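Local coordinates for GH3 beta-N-acetylglucosaminidase (PDB 6K5J), which probably hydrolyses terminal beta-linked N-acetylglucosamine residues from chitin-derived sugars and related glycoconjugates, as a family 3 glycoside hydrolase, at residues Pro56-Gln67 and Leu125-Asn133; Leu92-Pro100 and Thr355-Val365. All coordinates share one frame; numbering follows the deposited sequence.

Contact 1: residues Pro56-Gln67 and Leu125-Asn133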
# COMPACT_ATOMS: atom_id res chain seq x y z
N PRO A 56 14.05 10.48 -9.50
CA PRO A 56 14.55 11.00 -8.21
C PRO A 56 14.98 12.46 -8.21
O PRO A 56 14.62 13.20 -7.28
CB PRO A 56 15.73 10.06 -7.91
CG PRO A 56 15.29 8.75 -8.51
CD PRO A 56 14.52 9.10 -9.76
N ALA A 57 15.75 12.90 -9.21
CA ALA A 57 16.22 14.29 -9.21
C ALA A 57 15.04 15.26 -9.25
O ALA A 57 15.05 16.28 -8.56
CB ALA A 57 17.15 14.54 -10.40
N GLN A 58 14.02 14.93 -10.03
CA GLN A 58 12.84 15.79 -10.14
C GLN A 58 12.04 15.80 -8.84
O GLN A 58 11.54 16.86 -8.42
CB GLN A 58 11.98 15.33 -11.33
CG GLN A 58 10.56 15.91 -11.35
CD GLN A 58 9.58 15.02 -10.59
OE1 GLN A 58 9.70 13.80 -10.61
NE2 GLN A 58 8.62 15.63 -9.92
N VAL A 59 11.91 14.65 -8.17
CA VAL A 59 11.13 14.59 -6.93
C VAL A 59 11.84 15.38 -5.83
O VAL A 59 11.22 16.17 -5.12
CB VAL A 59 10.90 13.13 -6.49
CG1 VAL A 59 10.07 13.09 -5.19
CG2 VAL A 59 10.18 12.35 -7.60
N ALA A 60 13.15 15.16 -5.68
CA ALA A 60 13.91 15.92 -4.69
C ALA A 60 13.80 17.42 -4.94
O ALA A 60 13.63 18.21 -4.00
CB ALA A 60 15.38 15.47 -4.72
N LYS A 61 13.89 17.83 -6.21
CA LYS A 61 13.71 19.25 -6.54
C LYS A 61 12.33 19.73 -6.15
O LYS A 61 12.17 20.85 -5.63
CB LYS A 61 13.92 19.48 -8.03
CG LYS A 61 15.34 19.76 -8.46
CD LYS A 61 15.31 20.31 -9.89
CE LYS A 61 14.05 21.15 -10.11
NZ LYS A 61 14.19 22.19 -11.18
N LEU A 62 11.31 18.91 -6.41
CA LEU A 62 9.93 19.31 -6.12
C LEU A 62 9.70 19.45 -4.62
O LEU A 62 9.08 20.42 -4.17
CB LEU A 62 8.97 18.28 -6.73
CG LEU A 62 7.50 18.42 -6.34
CD1 LEU A 62 6.94 19.75 -6.83
CD2 LEU A 62 6.70 17.24 -6.90
N SER A 63 10.19 18.49 -3.83
CA SER A 63 10.04 18.61 -2.38
C SER A 63 10.74 19.86 -1.86
O SER A 63 10.19 20.57 -1.01
CB SER A 63 10.58 17.37 -1.68
OG SER A 63 9.87 16.20 -2.06
N ALA A 64 11.95 20.13 -2.34
CA ALA A 64 12.66 21.32 -1.88
C ALA A 64 11.94 22.59 -2.30
O ALA A 64 11.92 23.58 -1.55
CB ALA A 64 14.09 21.31 -2.42
N GLU A 65 11.34 22.59 -3.50
CA GLU A 65 10.57 23.74 -3.96
C GLU A 65 9.36 23.99 -3.07
O GLU A 65 9.09 25.12 -2.68
CB GLU A 65 10.12 23.54 -5.42
CG GLU A 65 9.35 24.75 -5.98
CD GLU A 65 8.77 24.52 -7.38
OE1 GLU A 65 8.60 23.35 -7.78
OE2 GLU A 65 8.48 25.53 -8.07
N LEU A 66 8.60 22.93 -2.76
CA LEU A 66 7.45 23.09 -1.89
C LEU A 66 7.85 23.65 -0.53
O LEU A 66 7.18 24.52 0.02
CB LEU A 66 6.70 21.76 -1.73
CG LEU A 66 6.02 21.23 -3.00
CD1 LEU A 66 5.57 19.77 -2.83
CD2 LEU A 66 4.83 22.12 -3.42
N GLN A 67 8.95 23.14 0.04
CA GLN A 67 9.41 23.64 1.32
C GLN A 67 9.87 25.09 1.22
O GLN A 67 9.67 25.89 2.14
CB GLN A 67 10.53 22.75 1.85
CG GLN A 67 10.09 21.31 2.10
CD GLN A 67 9.25 21.15 3.35
OE1 GLN A 67 8.78 22.13 3.95
NE2 GLN A 67 9.03 19.90 3.73
N LEU A 125 13.05 7.52 0.24
CA LEU A 125 12.06 8.59 0.32
C LEU A 125 12.67 9.85 0.92
O LEU A 125 12.49 10.96 0.40
CB LEU A 125 10.85 8.15 1.13
CG LEU A 125 9.90 7.10 0.55
CD1 LEU A 125 8.75 6.81 1.52
CD2 LEU A 125 9.37 7.52 -0.83
N ARG A 126 13.40 9.70 2.03
CA ARG A 126 13.97 10.87 2.70
C ARG A 126 14.96 11.59 1.80
O ARG A 126 15.02 12.83 1.79
CB ARG A 126 14.63 10.45 4.01
CG ARG A 126 14.95 11.61 4.96
CD ARG A 126 13.69 12.39 5.34
NE ARG A 126 14.00 13.78 5.70
CZ ARG A 126 13.75 14.33 6.89
NH1 ARG A 126 13.18 13.63 7.86
NH2 ARG A 126 14.09 15.60 7.11
N ALA A 127 15.73 10.84 1.00
CA ALA A 127 16.62 11.45 0.02
C ALA A 127 15.87 12.27 -1.01
O ALA A 127 16.45 13.17 -1.62
CB ALA A 127 17.45 10.37 -0.67
N LEU A 128 14.57 11.99 -1.21
CA LEU A 128 13.76 12.75 -2.14
C LEU A 128 12.98 13.88 -1.46
O LEU A 128 12.13 14.50 -2.10
CB LEU A 128 12.79 11.82 -2.87
CG LEU A 128 13.41 10.63 -3.59
CD1 LEU A 128 12.35 9.87 -4.38
CD2 LEU A 128 14.54 11.05 -4.51
N GLY A 129 13.25 14.16 -0.18
CA GLY A 129 12.51 15.18 0.52
C GLY A 129 11.16 14.75 1.04
O GLY A 129 10.39 15.59 1.53
N ILE A 130 10.85 13.46 0.95
CA ILE A 130 9.61 12.91 1.49
C ILE A 130 9.87 12.48 2.93
O ILE A 130 10.81 11.71 3.20
CB ILE A 130 9.13 11.73 0.63
CG1 ILE A 130 8.79 12.22 -0.78
CG2 ILE A 130 7.95 11.02 1.28
CD1 ILE A 130 8.83 11.13 -1.84
N ASN A 131 9.06 12.96 3.86
CA ASN A 131 9.32 12.77 5.28
C ASN A 131 8.19 12.03 5.99
O ASN A 131 8.21 11.92 7.22
CB ASN A 131 9.59 14.12 5.97
CG ASN A 131 8.50 15.13 5.72
OD1 ASN A 131 7.32 14.81 5.77
ND2 ASN A 131 8.88 16.38 5.45
N MET A 132 7.23 11.50 5.25
CA MET A 132 6.11 10.76 5.80
C MET A 132 5.70 9.70 4.79
O MET A 132 5.83 9.91 3.58
CB MET A 132 4.92 11.70 6.13
CG MET A 132 3.78 11.04 6.91
SD MET A 132 2.54 12.29 7.37
CE MET A 132 1.68 11.44 8.70
N ASN A 133 5.24 8.56 5.29
CA ASN A 133 4.79 7.48 4.42
C ASN A 133 3.48 6.96 4.99
O ASN A 133 3.37 6.76 6.20
CB ASN A 133 5.84 6.34 4.34
CG ASN A 133 5.58 5.36 3.18
OD1 ASN A 133 4.74 5.60 2.32
ND2 ASN A 133 6.34 4.26 3.17
O HOH W 1 11.02 18.17 2.41

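Contact 2: residues Leu92-Pro100 and Thr355-Val365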
# COMPACT_ATOMS: atom_id res chain seq x y z
N LEU A 92 6.31 5.34 -7.07
CA LEU A 92 7.53 5.60 -7.82
C LEU A 92 8.36 4.33 -7.86
O LEU A 92 8.67 3.76 -6.80
CB LEU A 92 8.34 6.74 -7.19
CG LEU A 92 9.69 7.01 -7.87
CD1 LEU A 92 9.50 7.49 -9.31
CD2 LEU A 92 10.48 8.02 -7.05
N GLU A 93 8.71 3.87 -9.06
CA GLU A 93 9.69 2.81 -9.24
C GLU A 93 10.89 3.24 -10.06
O GLU A 93 11.93 2.59 -9.98
CB GLU A 93 9.04 1.59 -9.90
CG GLU A 93 7.75 1.11 -9.23
CD GLU A 93 6.55 1.98 -9.58
OE1 GLU A 93 5.73 2.28 -8.69
OE2 GLU A 93 6.43 2.39 -10.75
N ASN A 94 10.80 4.33 -10.82
CA ASN A 94 11.91 4.76 -11.66
C ASN A 94 13.01 5.34 -10.78
O ASN A 94 12.78 6.34 -10.09
CB ASN A 94 11.44 5.80 -12.67
CG ASN A 94 12.54 6.20 -13.63
OD1 ASN A 94 13.30 5.36 -14.11
ND2 ASN A 94 12.64 7.49 -13.91
N GLY A 95 14.20 4.73 -10.80
CA GLY A 95 15.32 5.26 -10.06
C GLY A 95 15.35 4.94 -8.59
O GLY A 95 16.19 5.50 -7.87
N VAL A 96 14.46 4.08 -8.10
CA VAL A 96 14.45 3.66 -6.71
C VAL A 96 14.34 2.14 -6.68
O VAL A 96 14.00 1.49 -7.67
CB VAL A 96 13.31 4.30 -5.89
CG1 VAL A 96 13.38 5.82 -5.99
CG2 VAL A 96 11.95 3.80 -6.37
N THR A 97 14.67 1.57 -5.52
CA THR A 97 14.57 0.13 -5.32
C THR A 97 13.12 -0.29 -5.25
O THR A 97 12.34 0.30 -4.50
CB THR A 97 15.27 -0.27 -4.02
OG1 THR A 97 16.60 0.27 -4.00
CG2 THR A 97 15.34 -1.78 -3.87
N VAL A 98 12.75 -1.32 -6.01
CA VAL A 98 11.43 -1.93 -5.88
C VAL A 98 11.54 -2.95 -4.75
O VAL A 98 12.24 -3.96 -4.88
CB VAL A 98 10.96 -2.55 -7.19
CG1 VAL A 98 9.57 -3.18 -7.02
CG2 VAL A 98 10.90 -1.49 -8.27
N VAL A 99 10.87 -2.68 -3.64
CA VAL A 99 11.03 -3.44 -2.41
C VAL A 99 9.86 -4.43 -2.33
O VAL A 99 8.75 -4.08 -2.73
CB VAL A 99 11.07 -2.47 -1.22
CG1 VAL A 99 10.85 -3.16 0.08
CG2 VAL A 99 12.41 -1.70 -1.23
N PRO A 100 10.07 -5.65 -1.83
CA PRO A 100 8.94 -6.58 -1.65
C PRO A 100 7.86 -5.99 -0.74
O PRO A 100 8.14 -5.24 0.19
CB PRO A 100 9.58 -7.80 -1.00
CG PRO A 100 11.00 -7.75 -1.42
CD PRO A 100 11.34 -6.28 -1.46
N THR A 355 20.09 7.59 -10.34
CA THR A 355 19.29 6.55 -9.70
C THR A 355 19.77 6.34 -8.27
O THR A 355 20.95 6.56 -7.95
CB THR A 355 19.37 5.23 -10.46
OG1 THR A 355 18.53 4.26 -9.82
CG2 THR A 355 20.81 4.70 -10.47
N LEU A 356 18.84 5.92 -7.40
CA LEU A 356 19.20 5.52 -6.05
C LEU A 356 19.46 4.03 -5.93
O LEU A 356 19.86 3.57 -4.85
CB LEU A 356 18.10 5.93 -5.06
CG LEU A 356 17.76 7.42 -4.99
CD1 LEU A 356 16.69 7.67 -3.92
CD2 LEU A 356 19.02 8.24 -4.70
N VAL A 357 19.21 3.27 -7.00
CA VAL A 357 19.43 1.83 -6.96
C VAL A 357 20.91 1.54 -6.79
O VAL A 357 21.77 2.18 -7.41
CB VAL A 357 18.89 1.20 -8.26
CG1 VAL A 357 19.24 -0.29 -8.35
CG2 VAL A 357 17.38 1.41 -8.38
N THR A 358 21.23 0.57 -5.92
CA THR A 358 22.59 0.06 -5.76
C THR A 358 22.58 -1.46 -5.87
O THR A 358 21.56 -2.11 -5.65
CB THR A 358 23.23 0.46 -4.40
OG1 THR A 358 22.54 -0.19 -3.32
CG2 THR A 358 23.22 1.99 -4.18
N ASP A 359 23.74 -2.02 -6.22
CA ASP A 359 23.85 -3.47 -6.25
C ASP A 359 23.54 -4.08 -4.89
O ASP A 359 22.87 -5.11 -4.80
CB ASP A 359 25.25 -3.89 -6.71
CG ASP A 359 25.54 -3.49 -8.14
OD1 ASP A 359 24.59 -3.22 -8.90
OD2 ASP A 359 26.73 -3.46 -8.51
N GLU A 360 23.97 -3.41 -3.81
CA GLU A 360 23.78 -3.95 -2.47
C GLU A 360 22.30 -3.99 -2.07
O GLU A 360 21.85 -4.97 -1.46
CB GLU A 360 24.58 -3.12 -1.47
CG GLU A 360 26.11 -3.25 -1.60
CD GLU A 360 26.71 -2.64 -2.87
OE1 GLU A 360 26.05 -1.80 -3.54
OE2 GLU A 360 27.86 -3.01 -3.20
N LYS A 361 21.54 -2.93 -2.36
CA LYS A 361 20.13 -2.93 -2.00
C LYS A 361 19.33 -3.88 -2.90
O LYS A 361 18.42 -4.58 -2.42
CB LYS A 361 19.57 -1.50 -2.08
CG LYS A 361 20.03 -0.61 -0.94
CD LYS A 361 19.39 0.79 -1.01
CE LYS A 361 19.97 1.61 -2.15
NZ LYS A 361 19.44 3.01 -2.18
N THR A 362 19.66 -3.93 -4.19
CA THR A 362 18.96 -4.84 -5.08
C THR A 362 19.21 -6.29 -4.67
O THR A 362 18.28 -7.10 -4.63
CB THR A 362 19.42 -4.61 -6.52
OG1 THR A 362 19.07 -3.28 -6.93
CG2 THR A 362 18.77 -5.64 -7.48
N GLU A 363 20.46 -6.63 -4.35
CA GLU A 363 20.75 -8.01 -3.96
C GLU A 363 20.12 -8.35 -2.62
O GLU A 363 19.69 -9.49 -2.41
CB GLU A 363 22.26 -8.24 -3.95
CG GLU A 363 22.81 -8.27 -5.36
CD GLU A 363 24.31 -8.09 -5.41
OE1 GLU A 363 24.95 -8.05 -4.33
OE2 GLU A 363 24.86 -8.01 -6.53
N LEU A 364 20.02 -7.38 -1.72
CA LEU A 364 19.34 -7.61 -0.45
C LEU A 364 17.87 -7.98 -0.66
O LEU A 364 17.37 -8.94 -0.06
CB LEU A 364 19.45 -6.36 0.43
CG LEU A 364 19.02 -6.48 1.89
CD1 LEU A 364 19.76 -5.46 2.73
CD2 LEU A 364 17.51 -6.31 2.07
N VAL A 365 17.15 -7.22 -1.50
CA VAL A 365 15.73 -7.51 -1.68
C VAL A 365 15.55 -8.79 -2.50
O VAL A 365 14.56 -9.51 -2.32
CB VAL A 365 14.97 -6.32 -2.31
CG1 VAL A 365 15.05 -5.07 -1.43
CG2 VAL A 365 15.44 -6.03 -3.70
O HOH W 2 18.73 -0.82 -5.14

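Contact 1: residues Pro56-Gln67 and Leu125-Asn133
Ser63 reaches from helix 56-72 to the turn that ends helix 111-127, its OG donating to Leu128 O at 2.8 Å. The donor lies in the carbonyl plane, with a C=O...O angle of 148°. With chi1 at -62°, OG sits beside the serine's own backbone N and opposite its carbonyl carbon, which turns it to the Leu128 carbonyl. The same OG is hydrogen-bonded to Tyr48, so an alanine here would probably leave both the Leu128 carbonyl and the tyrosine hydroxyl without this mate. One helical turn earlier, Ala60 CA brings a C-H to Leu128 O, 3.4 Å away, a second, weaker grip on that carbonyl. The Leu128 side chain runs along the helix toward its N-terminal end: CD2 meets Pro56 CB at 3.7 Å, while CB is met at 3.8 Å by Val59 CG1, the two chains lying askew. The same CG1 branch also touches Ile130 CD1, so valine bridges the residues on either side of Gly129. That glycine is the C' residue of a Schellman motif; its CA packs 3.7 Å from Ser63 CB, where a side chain would clash. Farther along, the Gln67 and Asn131 side chains approach from opposite directions, their amide planes 57° apart, and a water links Gln67 NE2 (2.9 Å) to Gly129 O (2.8 Å). Both amides find partners in and just before strand 79-81: Gln67 NE2 bonds to Leu78 O and Asn131 OD1 to Ile80 N. The contact joins helix 56-72 to the C-terminal end of helix 111-127, in the outer layer of the family's TIM barrel, where the chain leaves that helix by a turn and heads for short strand 132-133, with strand 79-81 beneath Ser63 and Gln67 and strand 178-184 on the other side of 132-133.

Contact 2: residues Leu92-Pro100 and Thr355-Val365
Gly95 O, in the type II turn Glu93-Val96, accepts from Leu356 N at 2.7 Å in a nearly straight bond (165° at the hydrogen), the donor standing 29° out of the carbonyl plane. Thr355 begins an ST turn: with OG1 anti to the backbone N (chi1 -177°), the hydroxyl accepts from Val357 N at 3.1 Å while lying close to the same glycine carbonyl, toward which its bond is at most weak. Leu356 O is taken in turn by Lys361 NZ at 2.8 Å; the chain, bent at chi3, carries its ammonium back from the helix to this loop, and the same group forms a salt bridge with Glu124. Thr97 OG1 also bonds to the Glu124 carboxylate, and a water 2.7 Å away donates to it. That water accepts from Thr358 N at 3.0 Å, joining the two segments ahead of the helix. Thr358 is the N-cap, its OG1 receiving Lys361 N at 3.1 Å. Beside this network, Val357 CG2 packs against the Val96 carbonyl, and the apolar part is made by Val365, one turn on from Lys361, which sets CB against Pro100 CD at 3.7 Å and CG1 against Thr97 CG2 at 4.1 Å. Helix 359-372, which leads into strand 374-377 of the mixed sheet, is thereby held against the loop between barrel strand 79-81 and helix 102-108. Helix 111-127 lies behind Val96, Val99 and Leu356, and the start of helix 507-517 touches Val98 and Pro100.

The two contacts meet at Leu128, whose CD1 touches Leu92 and whose CD2 touches Leu356, while the ring of Pro56 rests against the backbone of Asn94 and Gly95. Helix 111-127 serves both: its C-terminal turn belongs to contact 1, and its Glu124 takes up the lysine and threonine of contact 2. Contact 1 is largely buried, a seam in the barrel domain's outer layer that combines aliphatic packing with one serine hydroxyl bond and a water bridge. Contact 2 is partly buried and ties a barrel loop to the chain entering the following sheet; its firm direct bond is backbone to backbone, water again bridges, and a lysine-glutamate salt bridge adds charge. Their centres are about 17 Å apart.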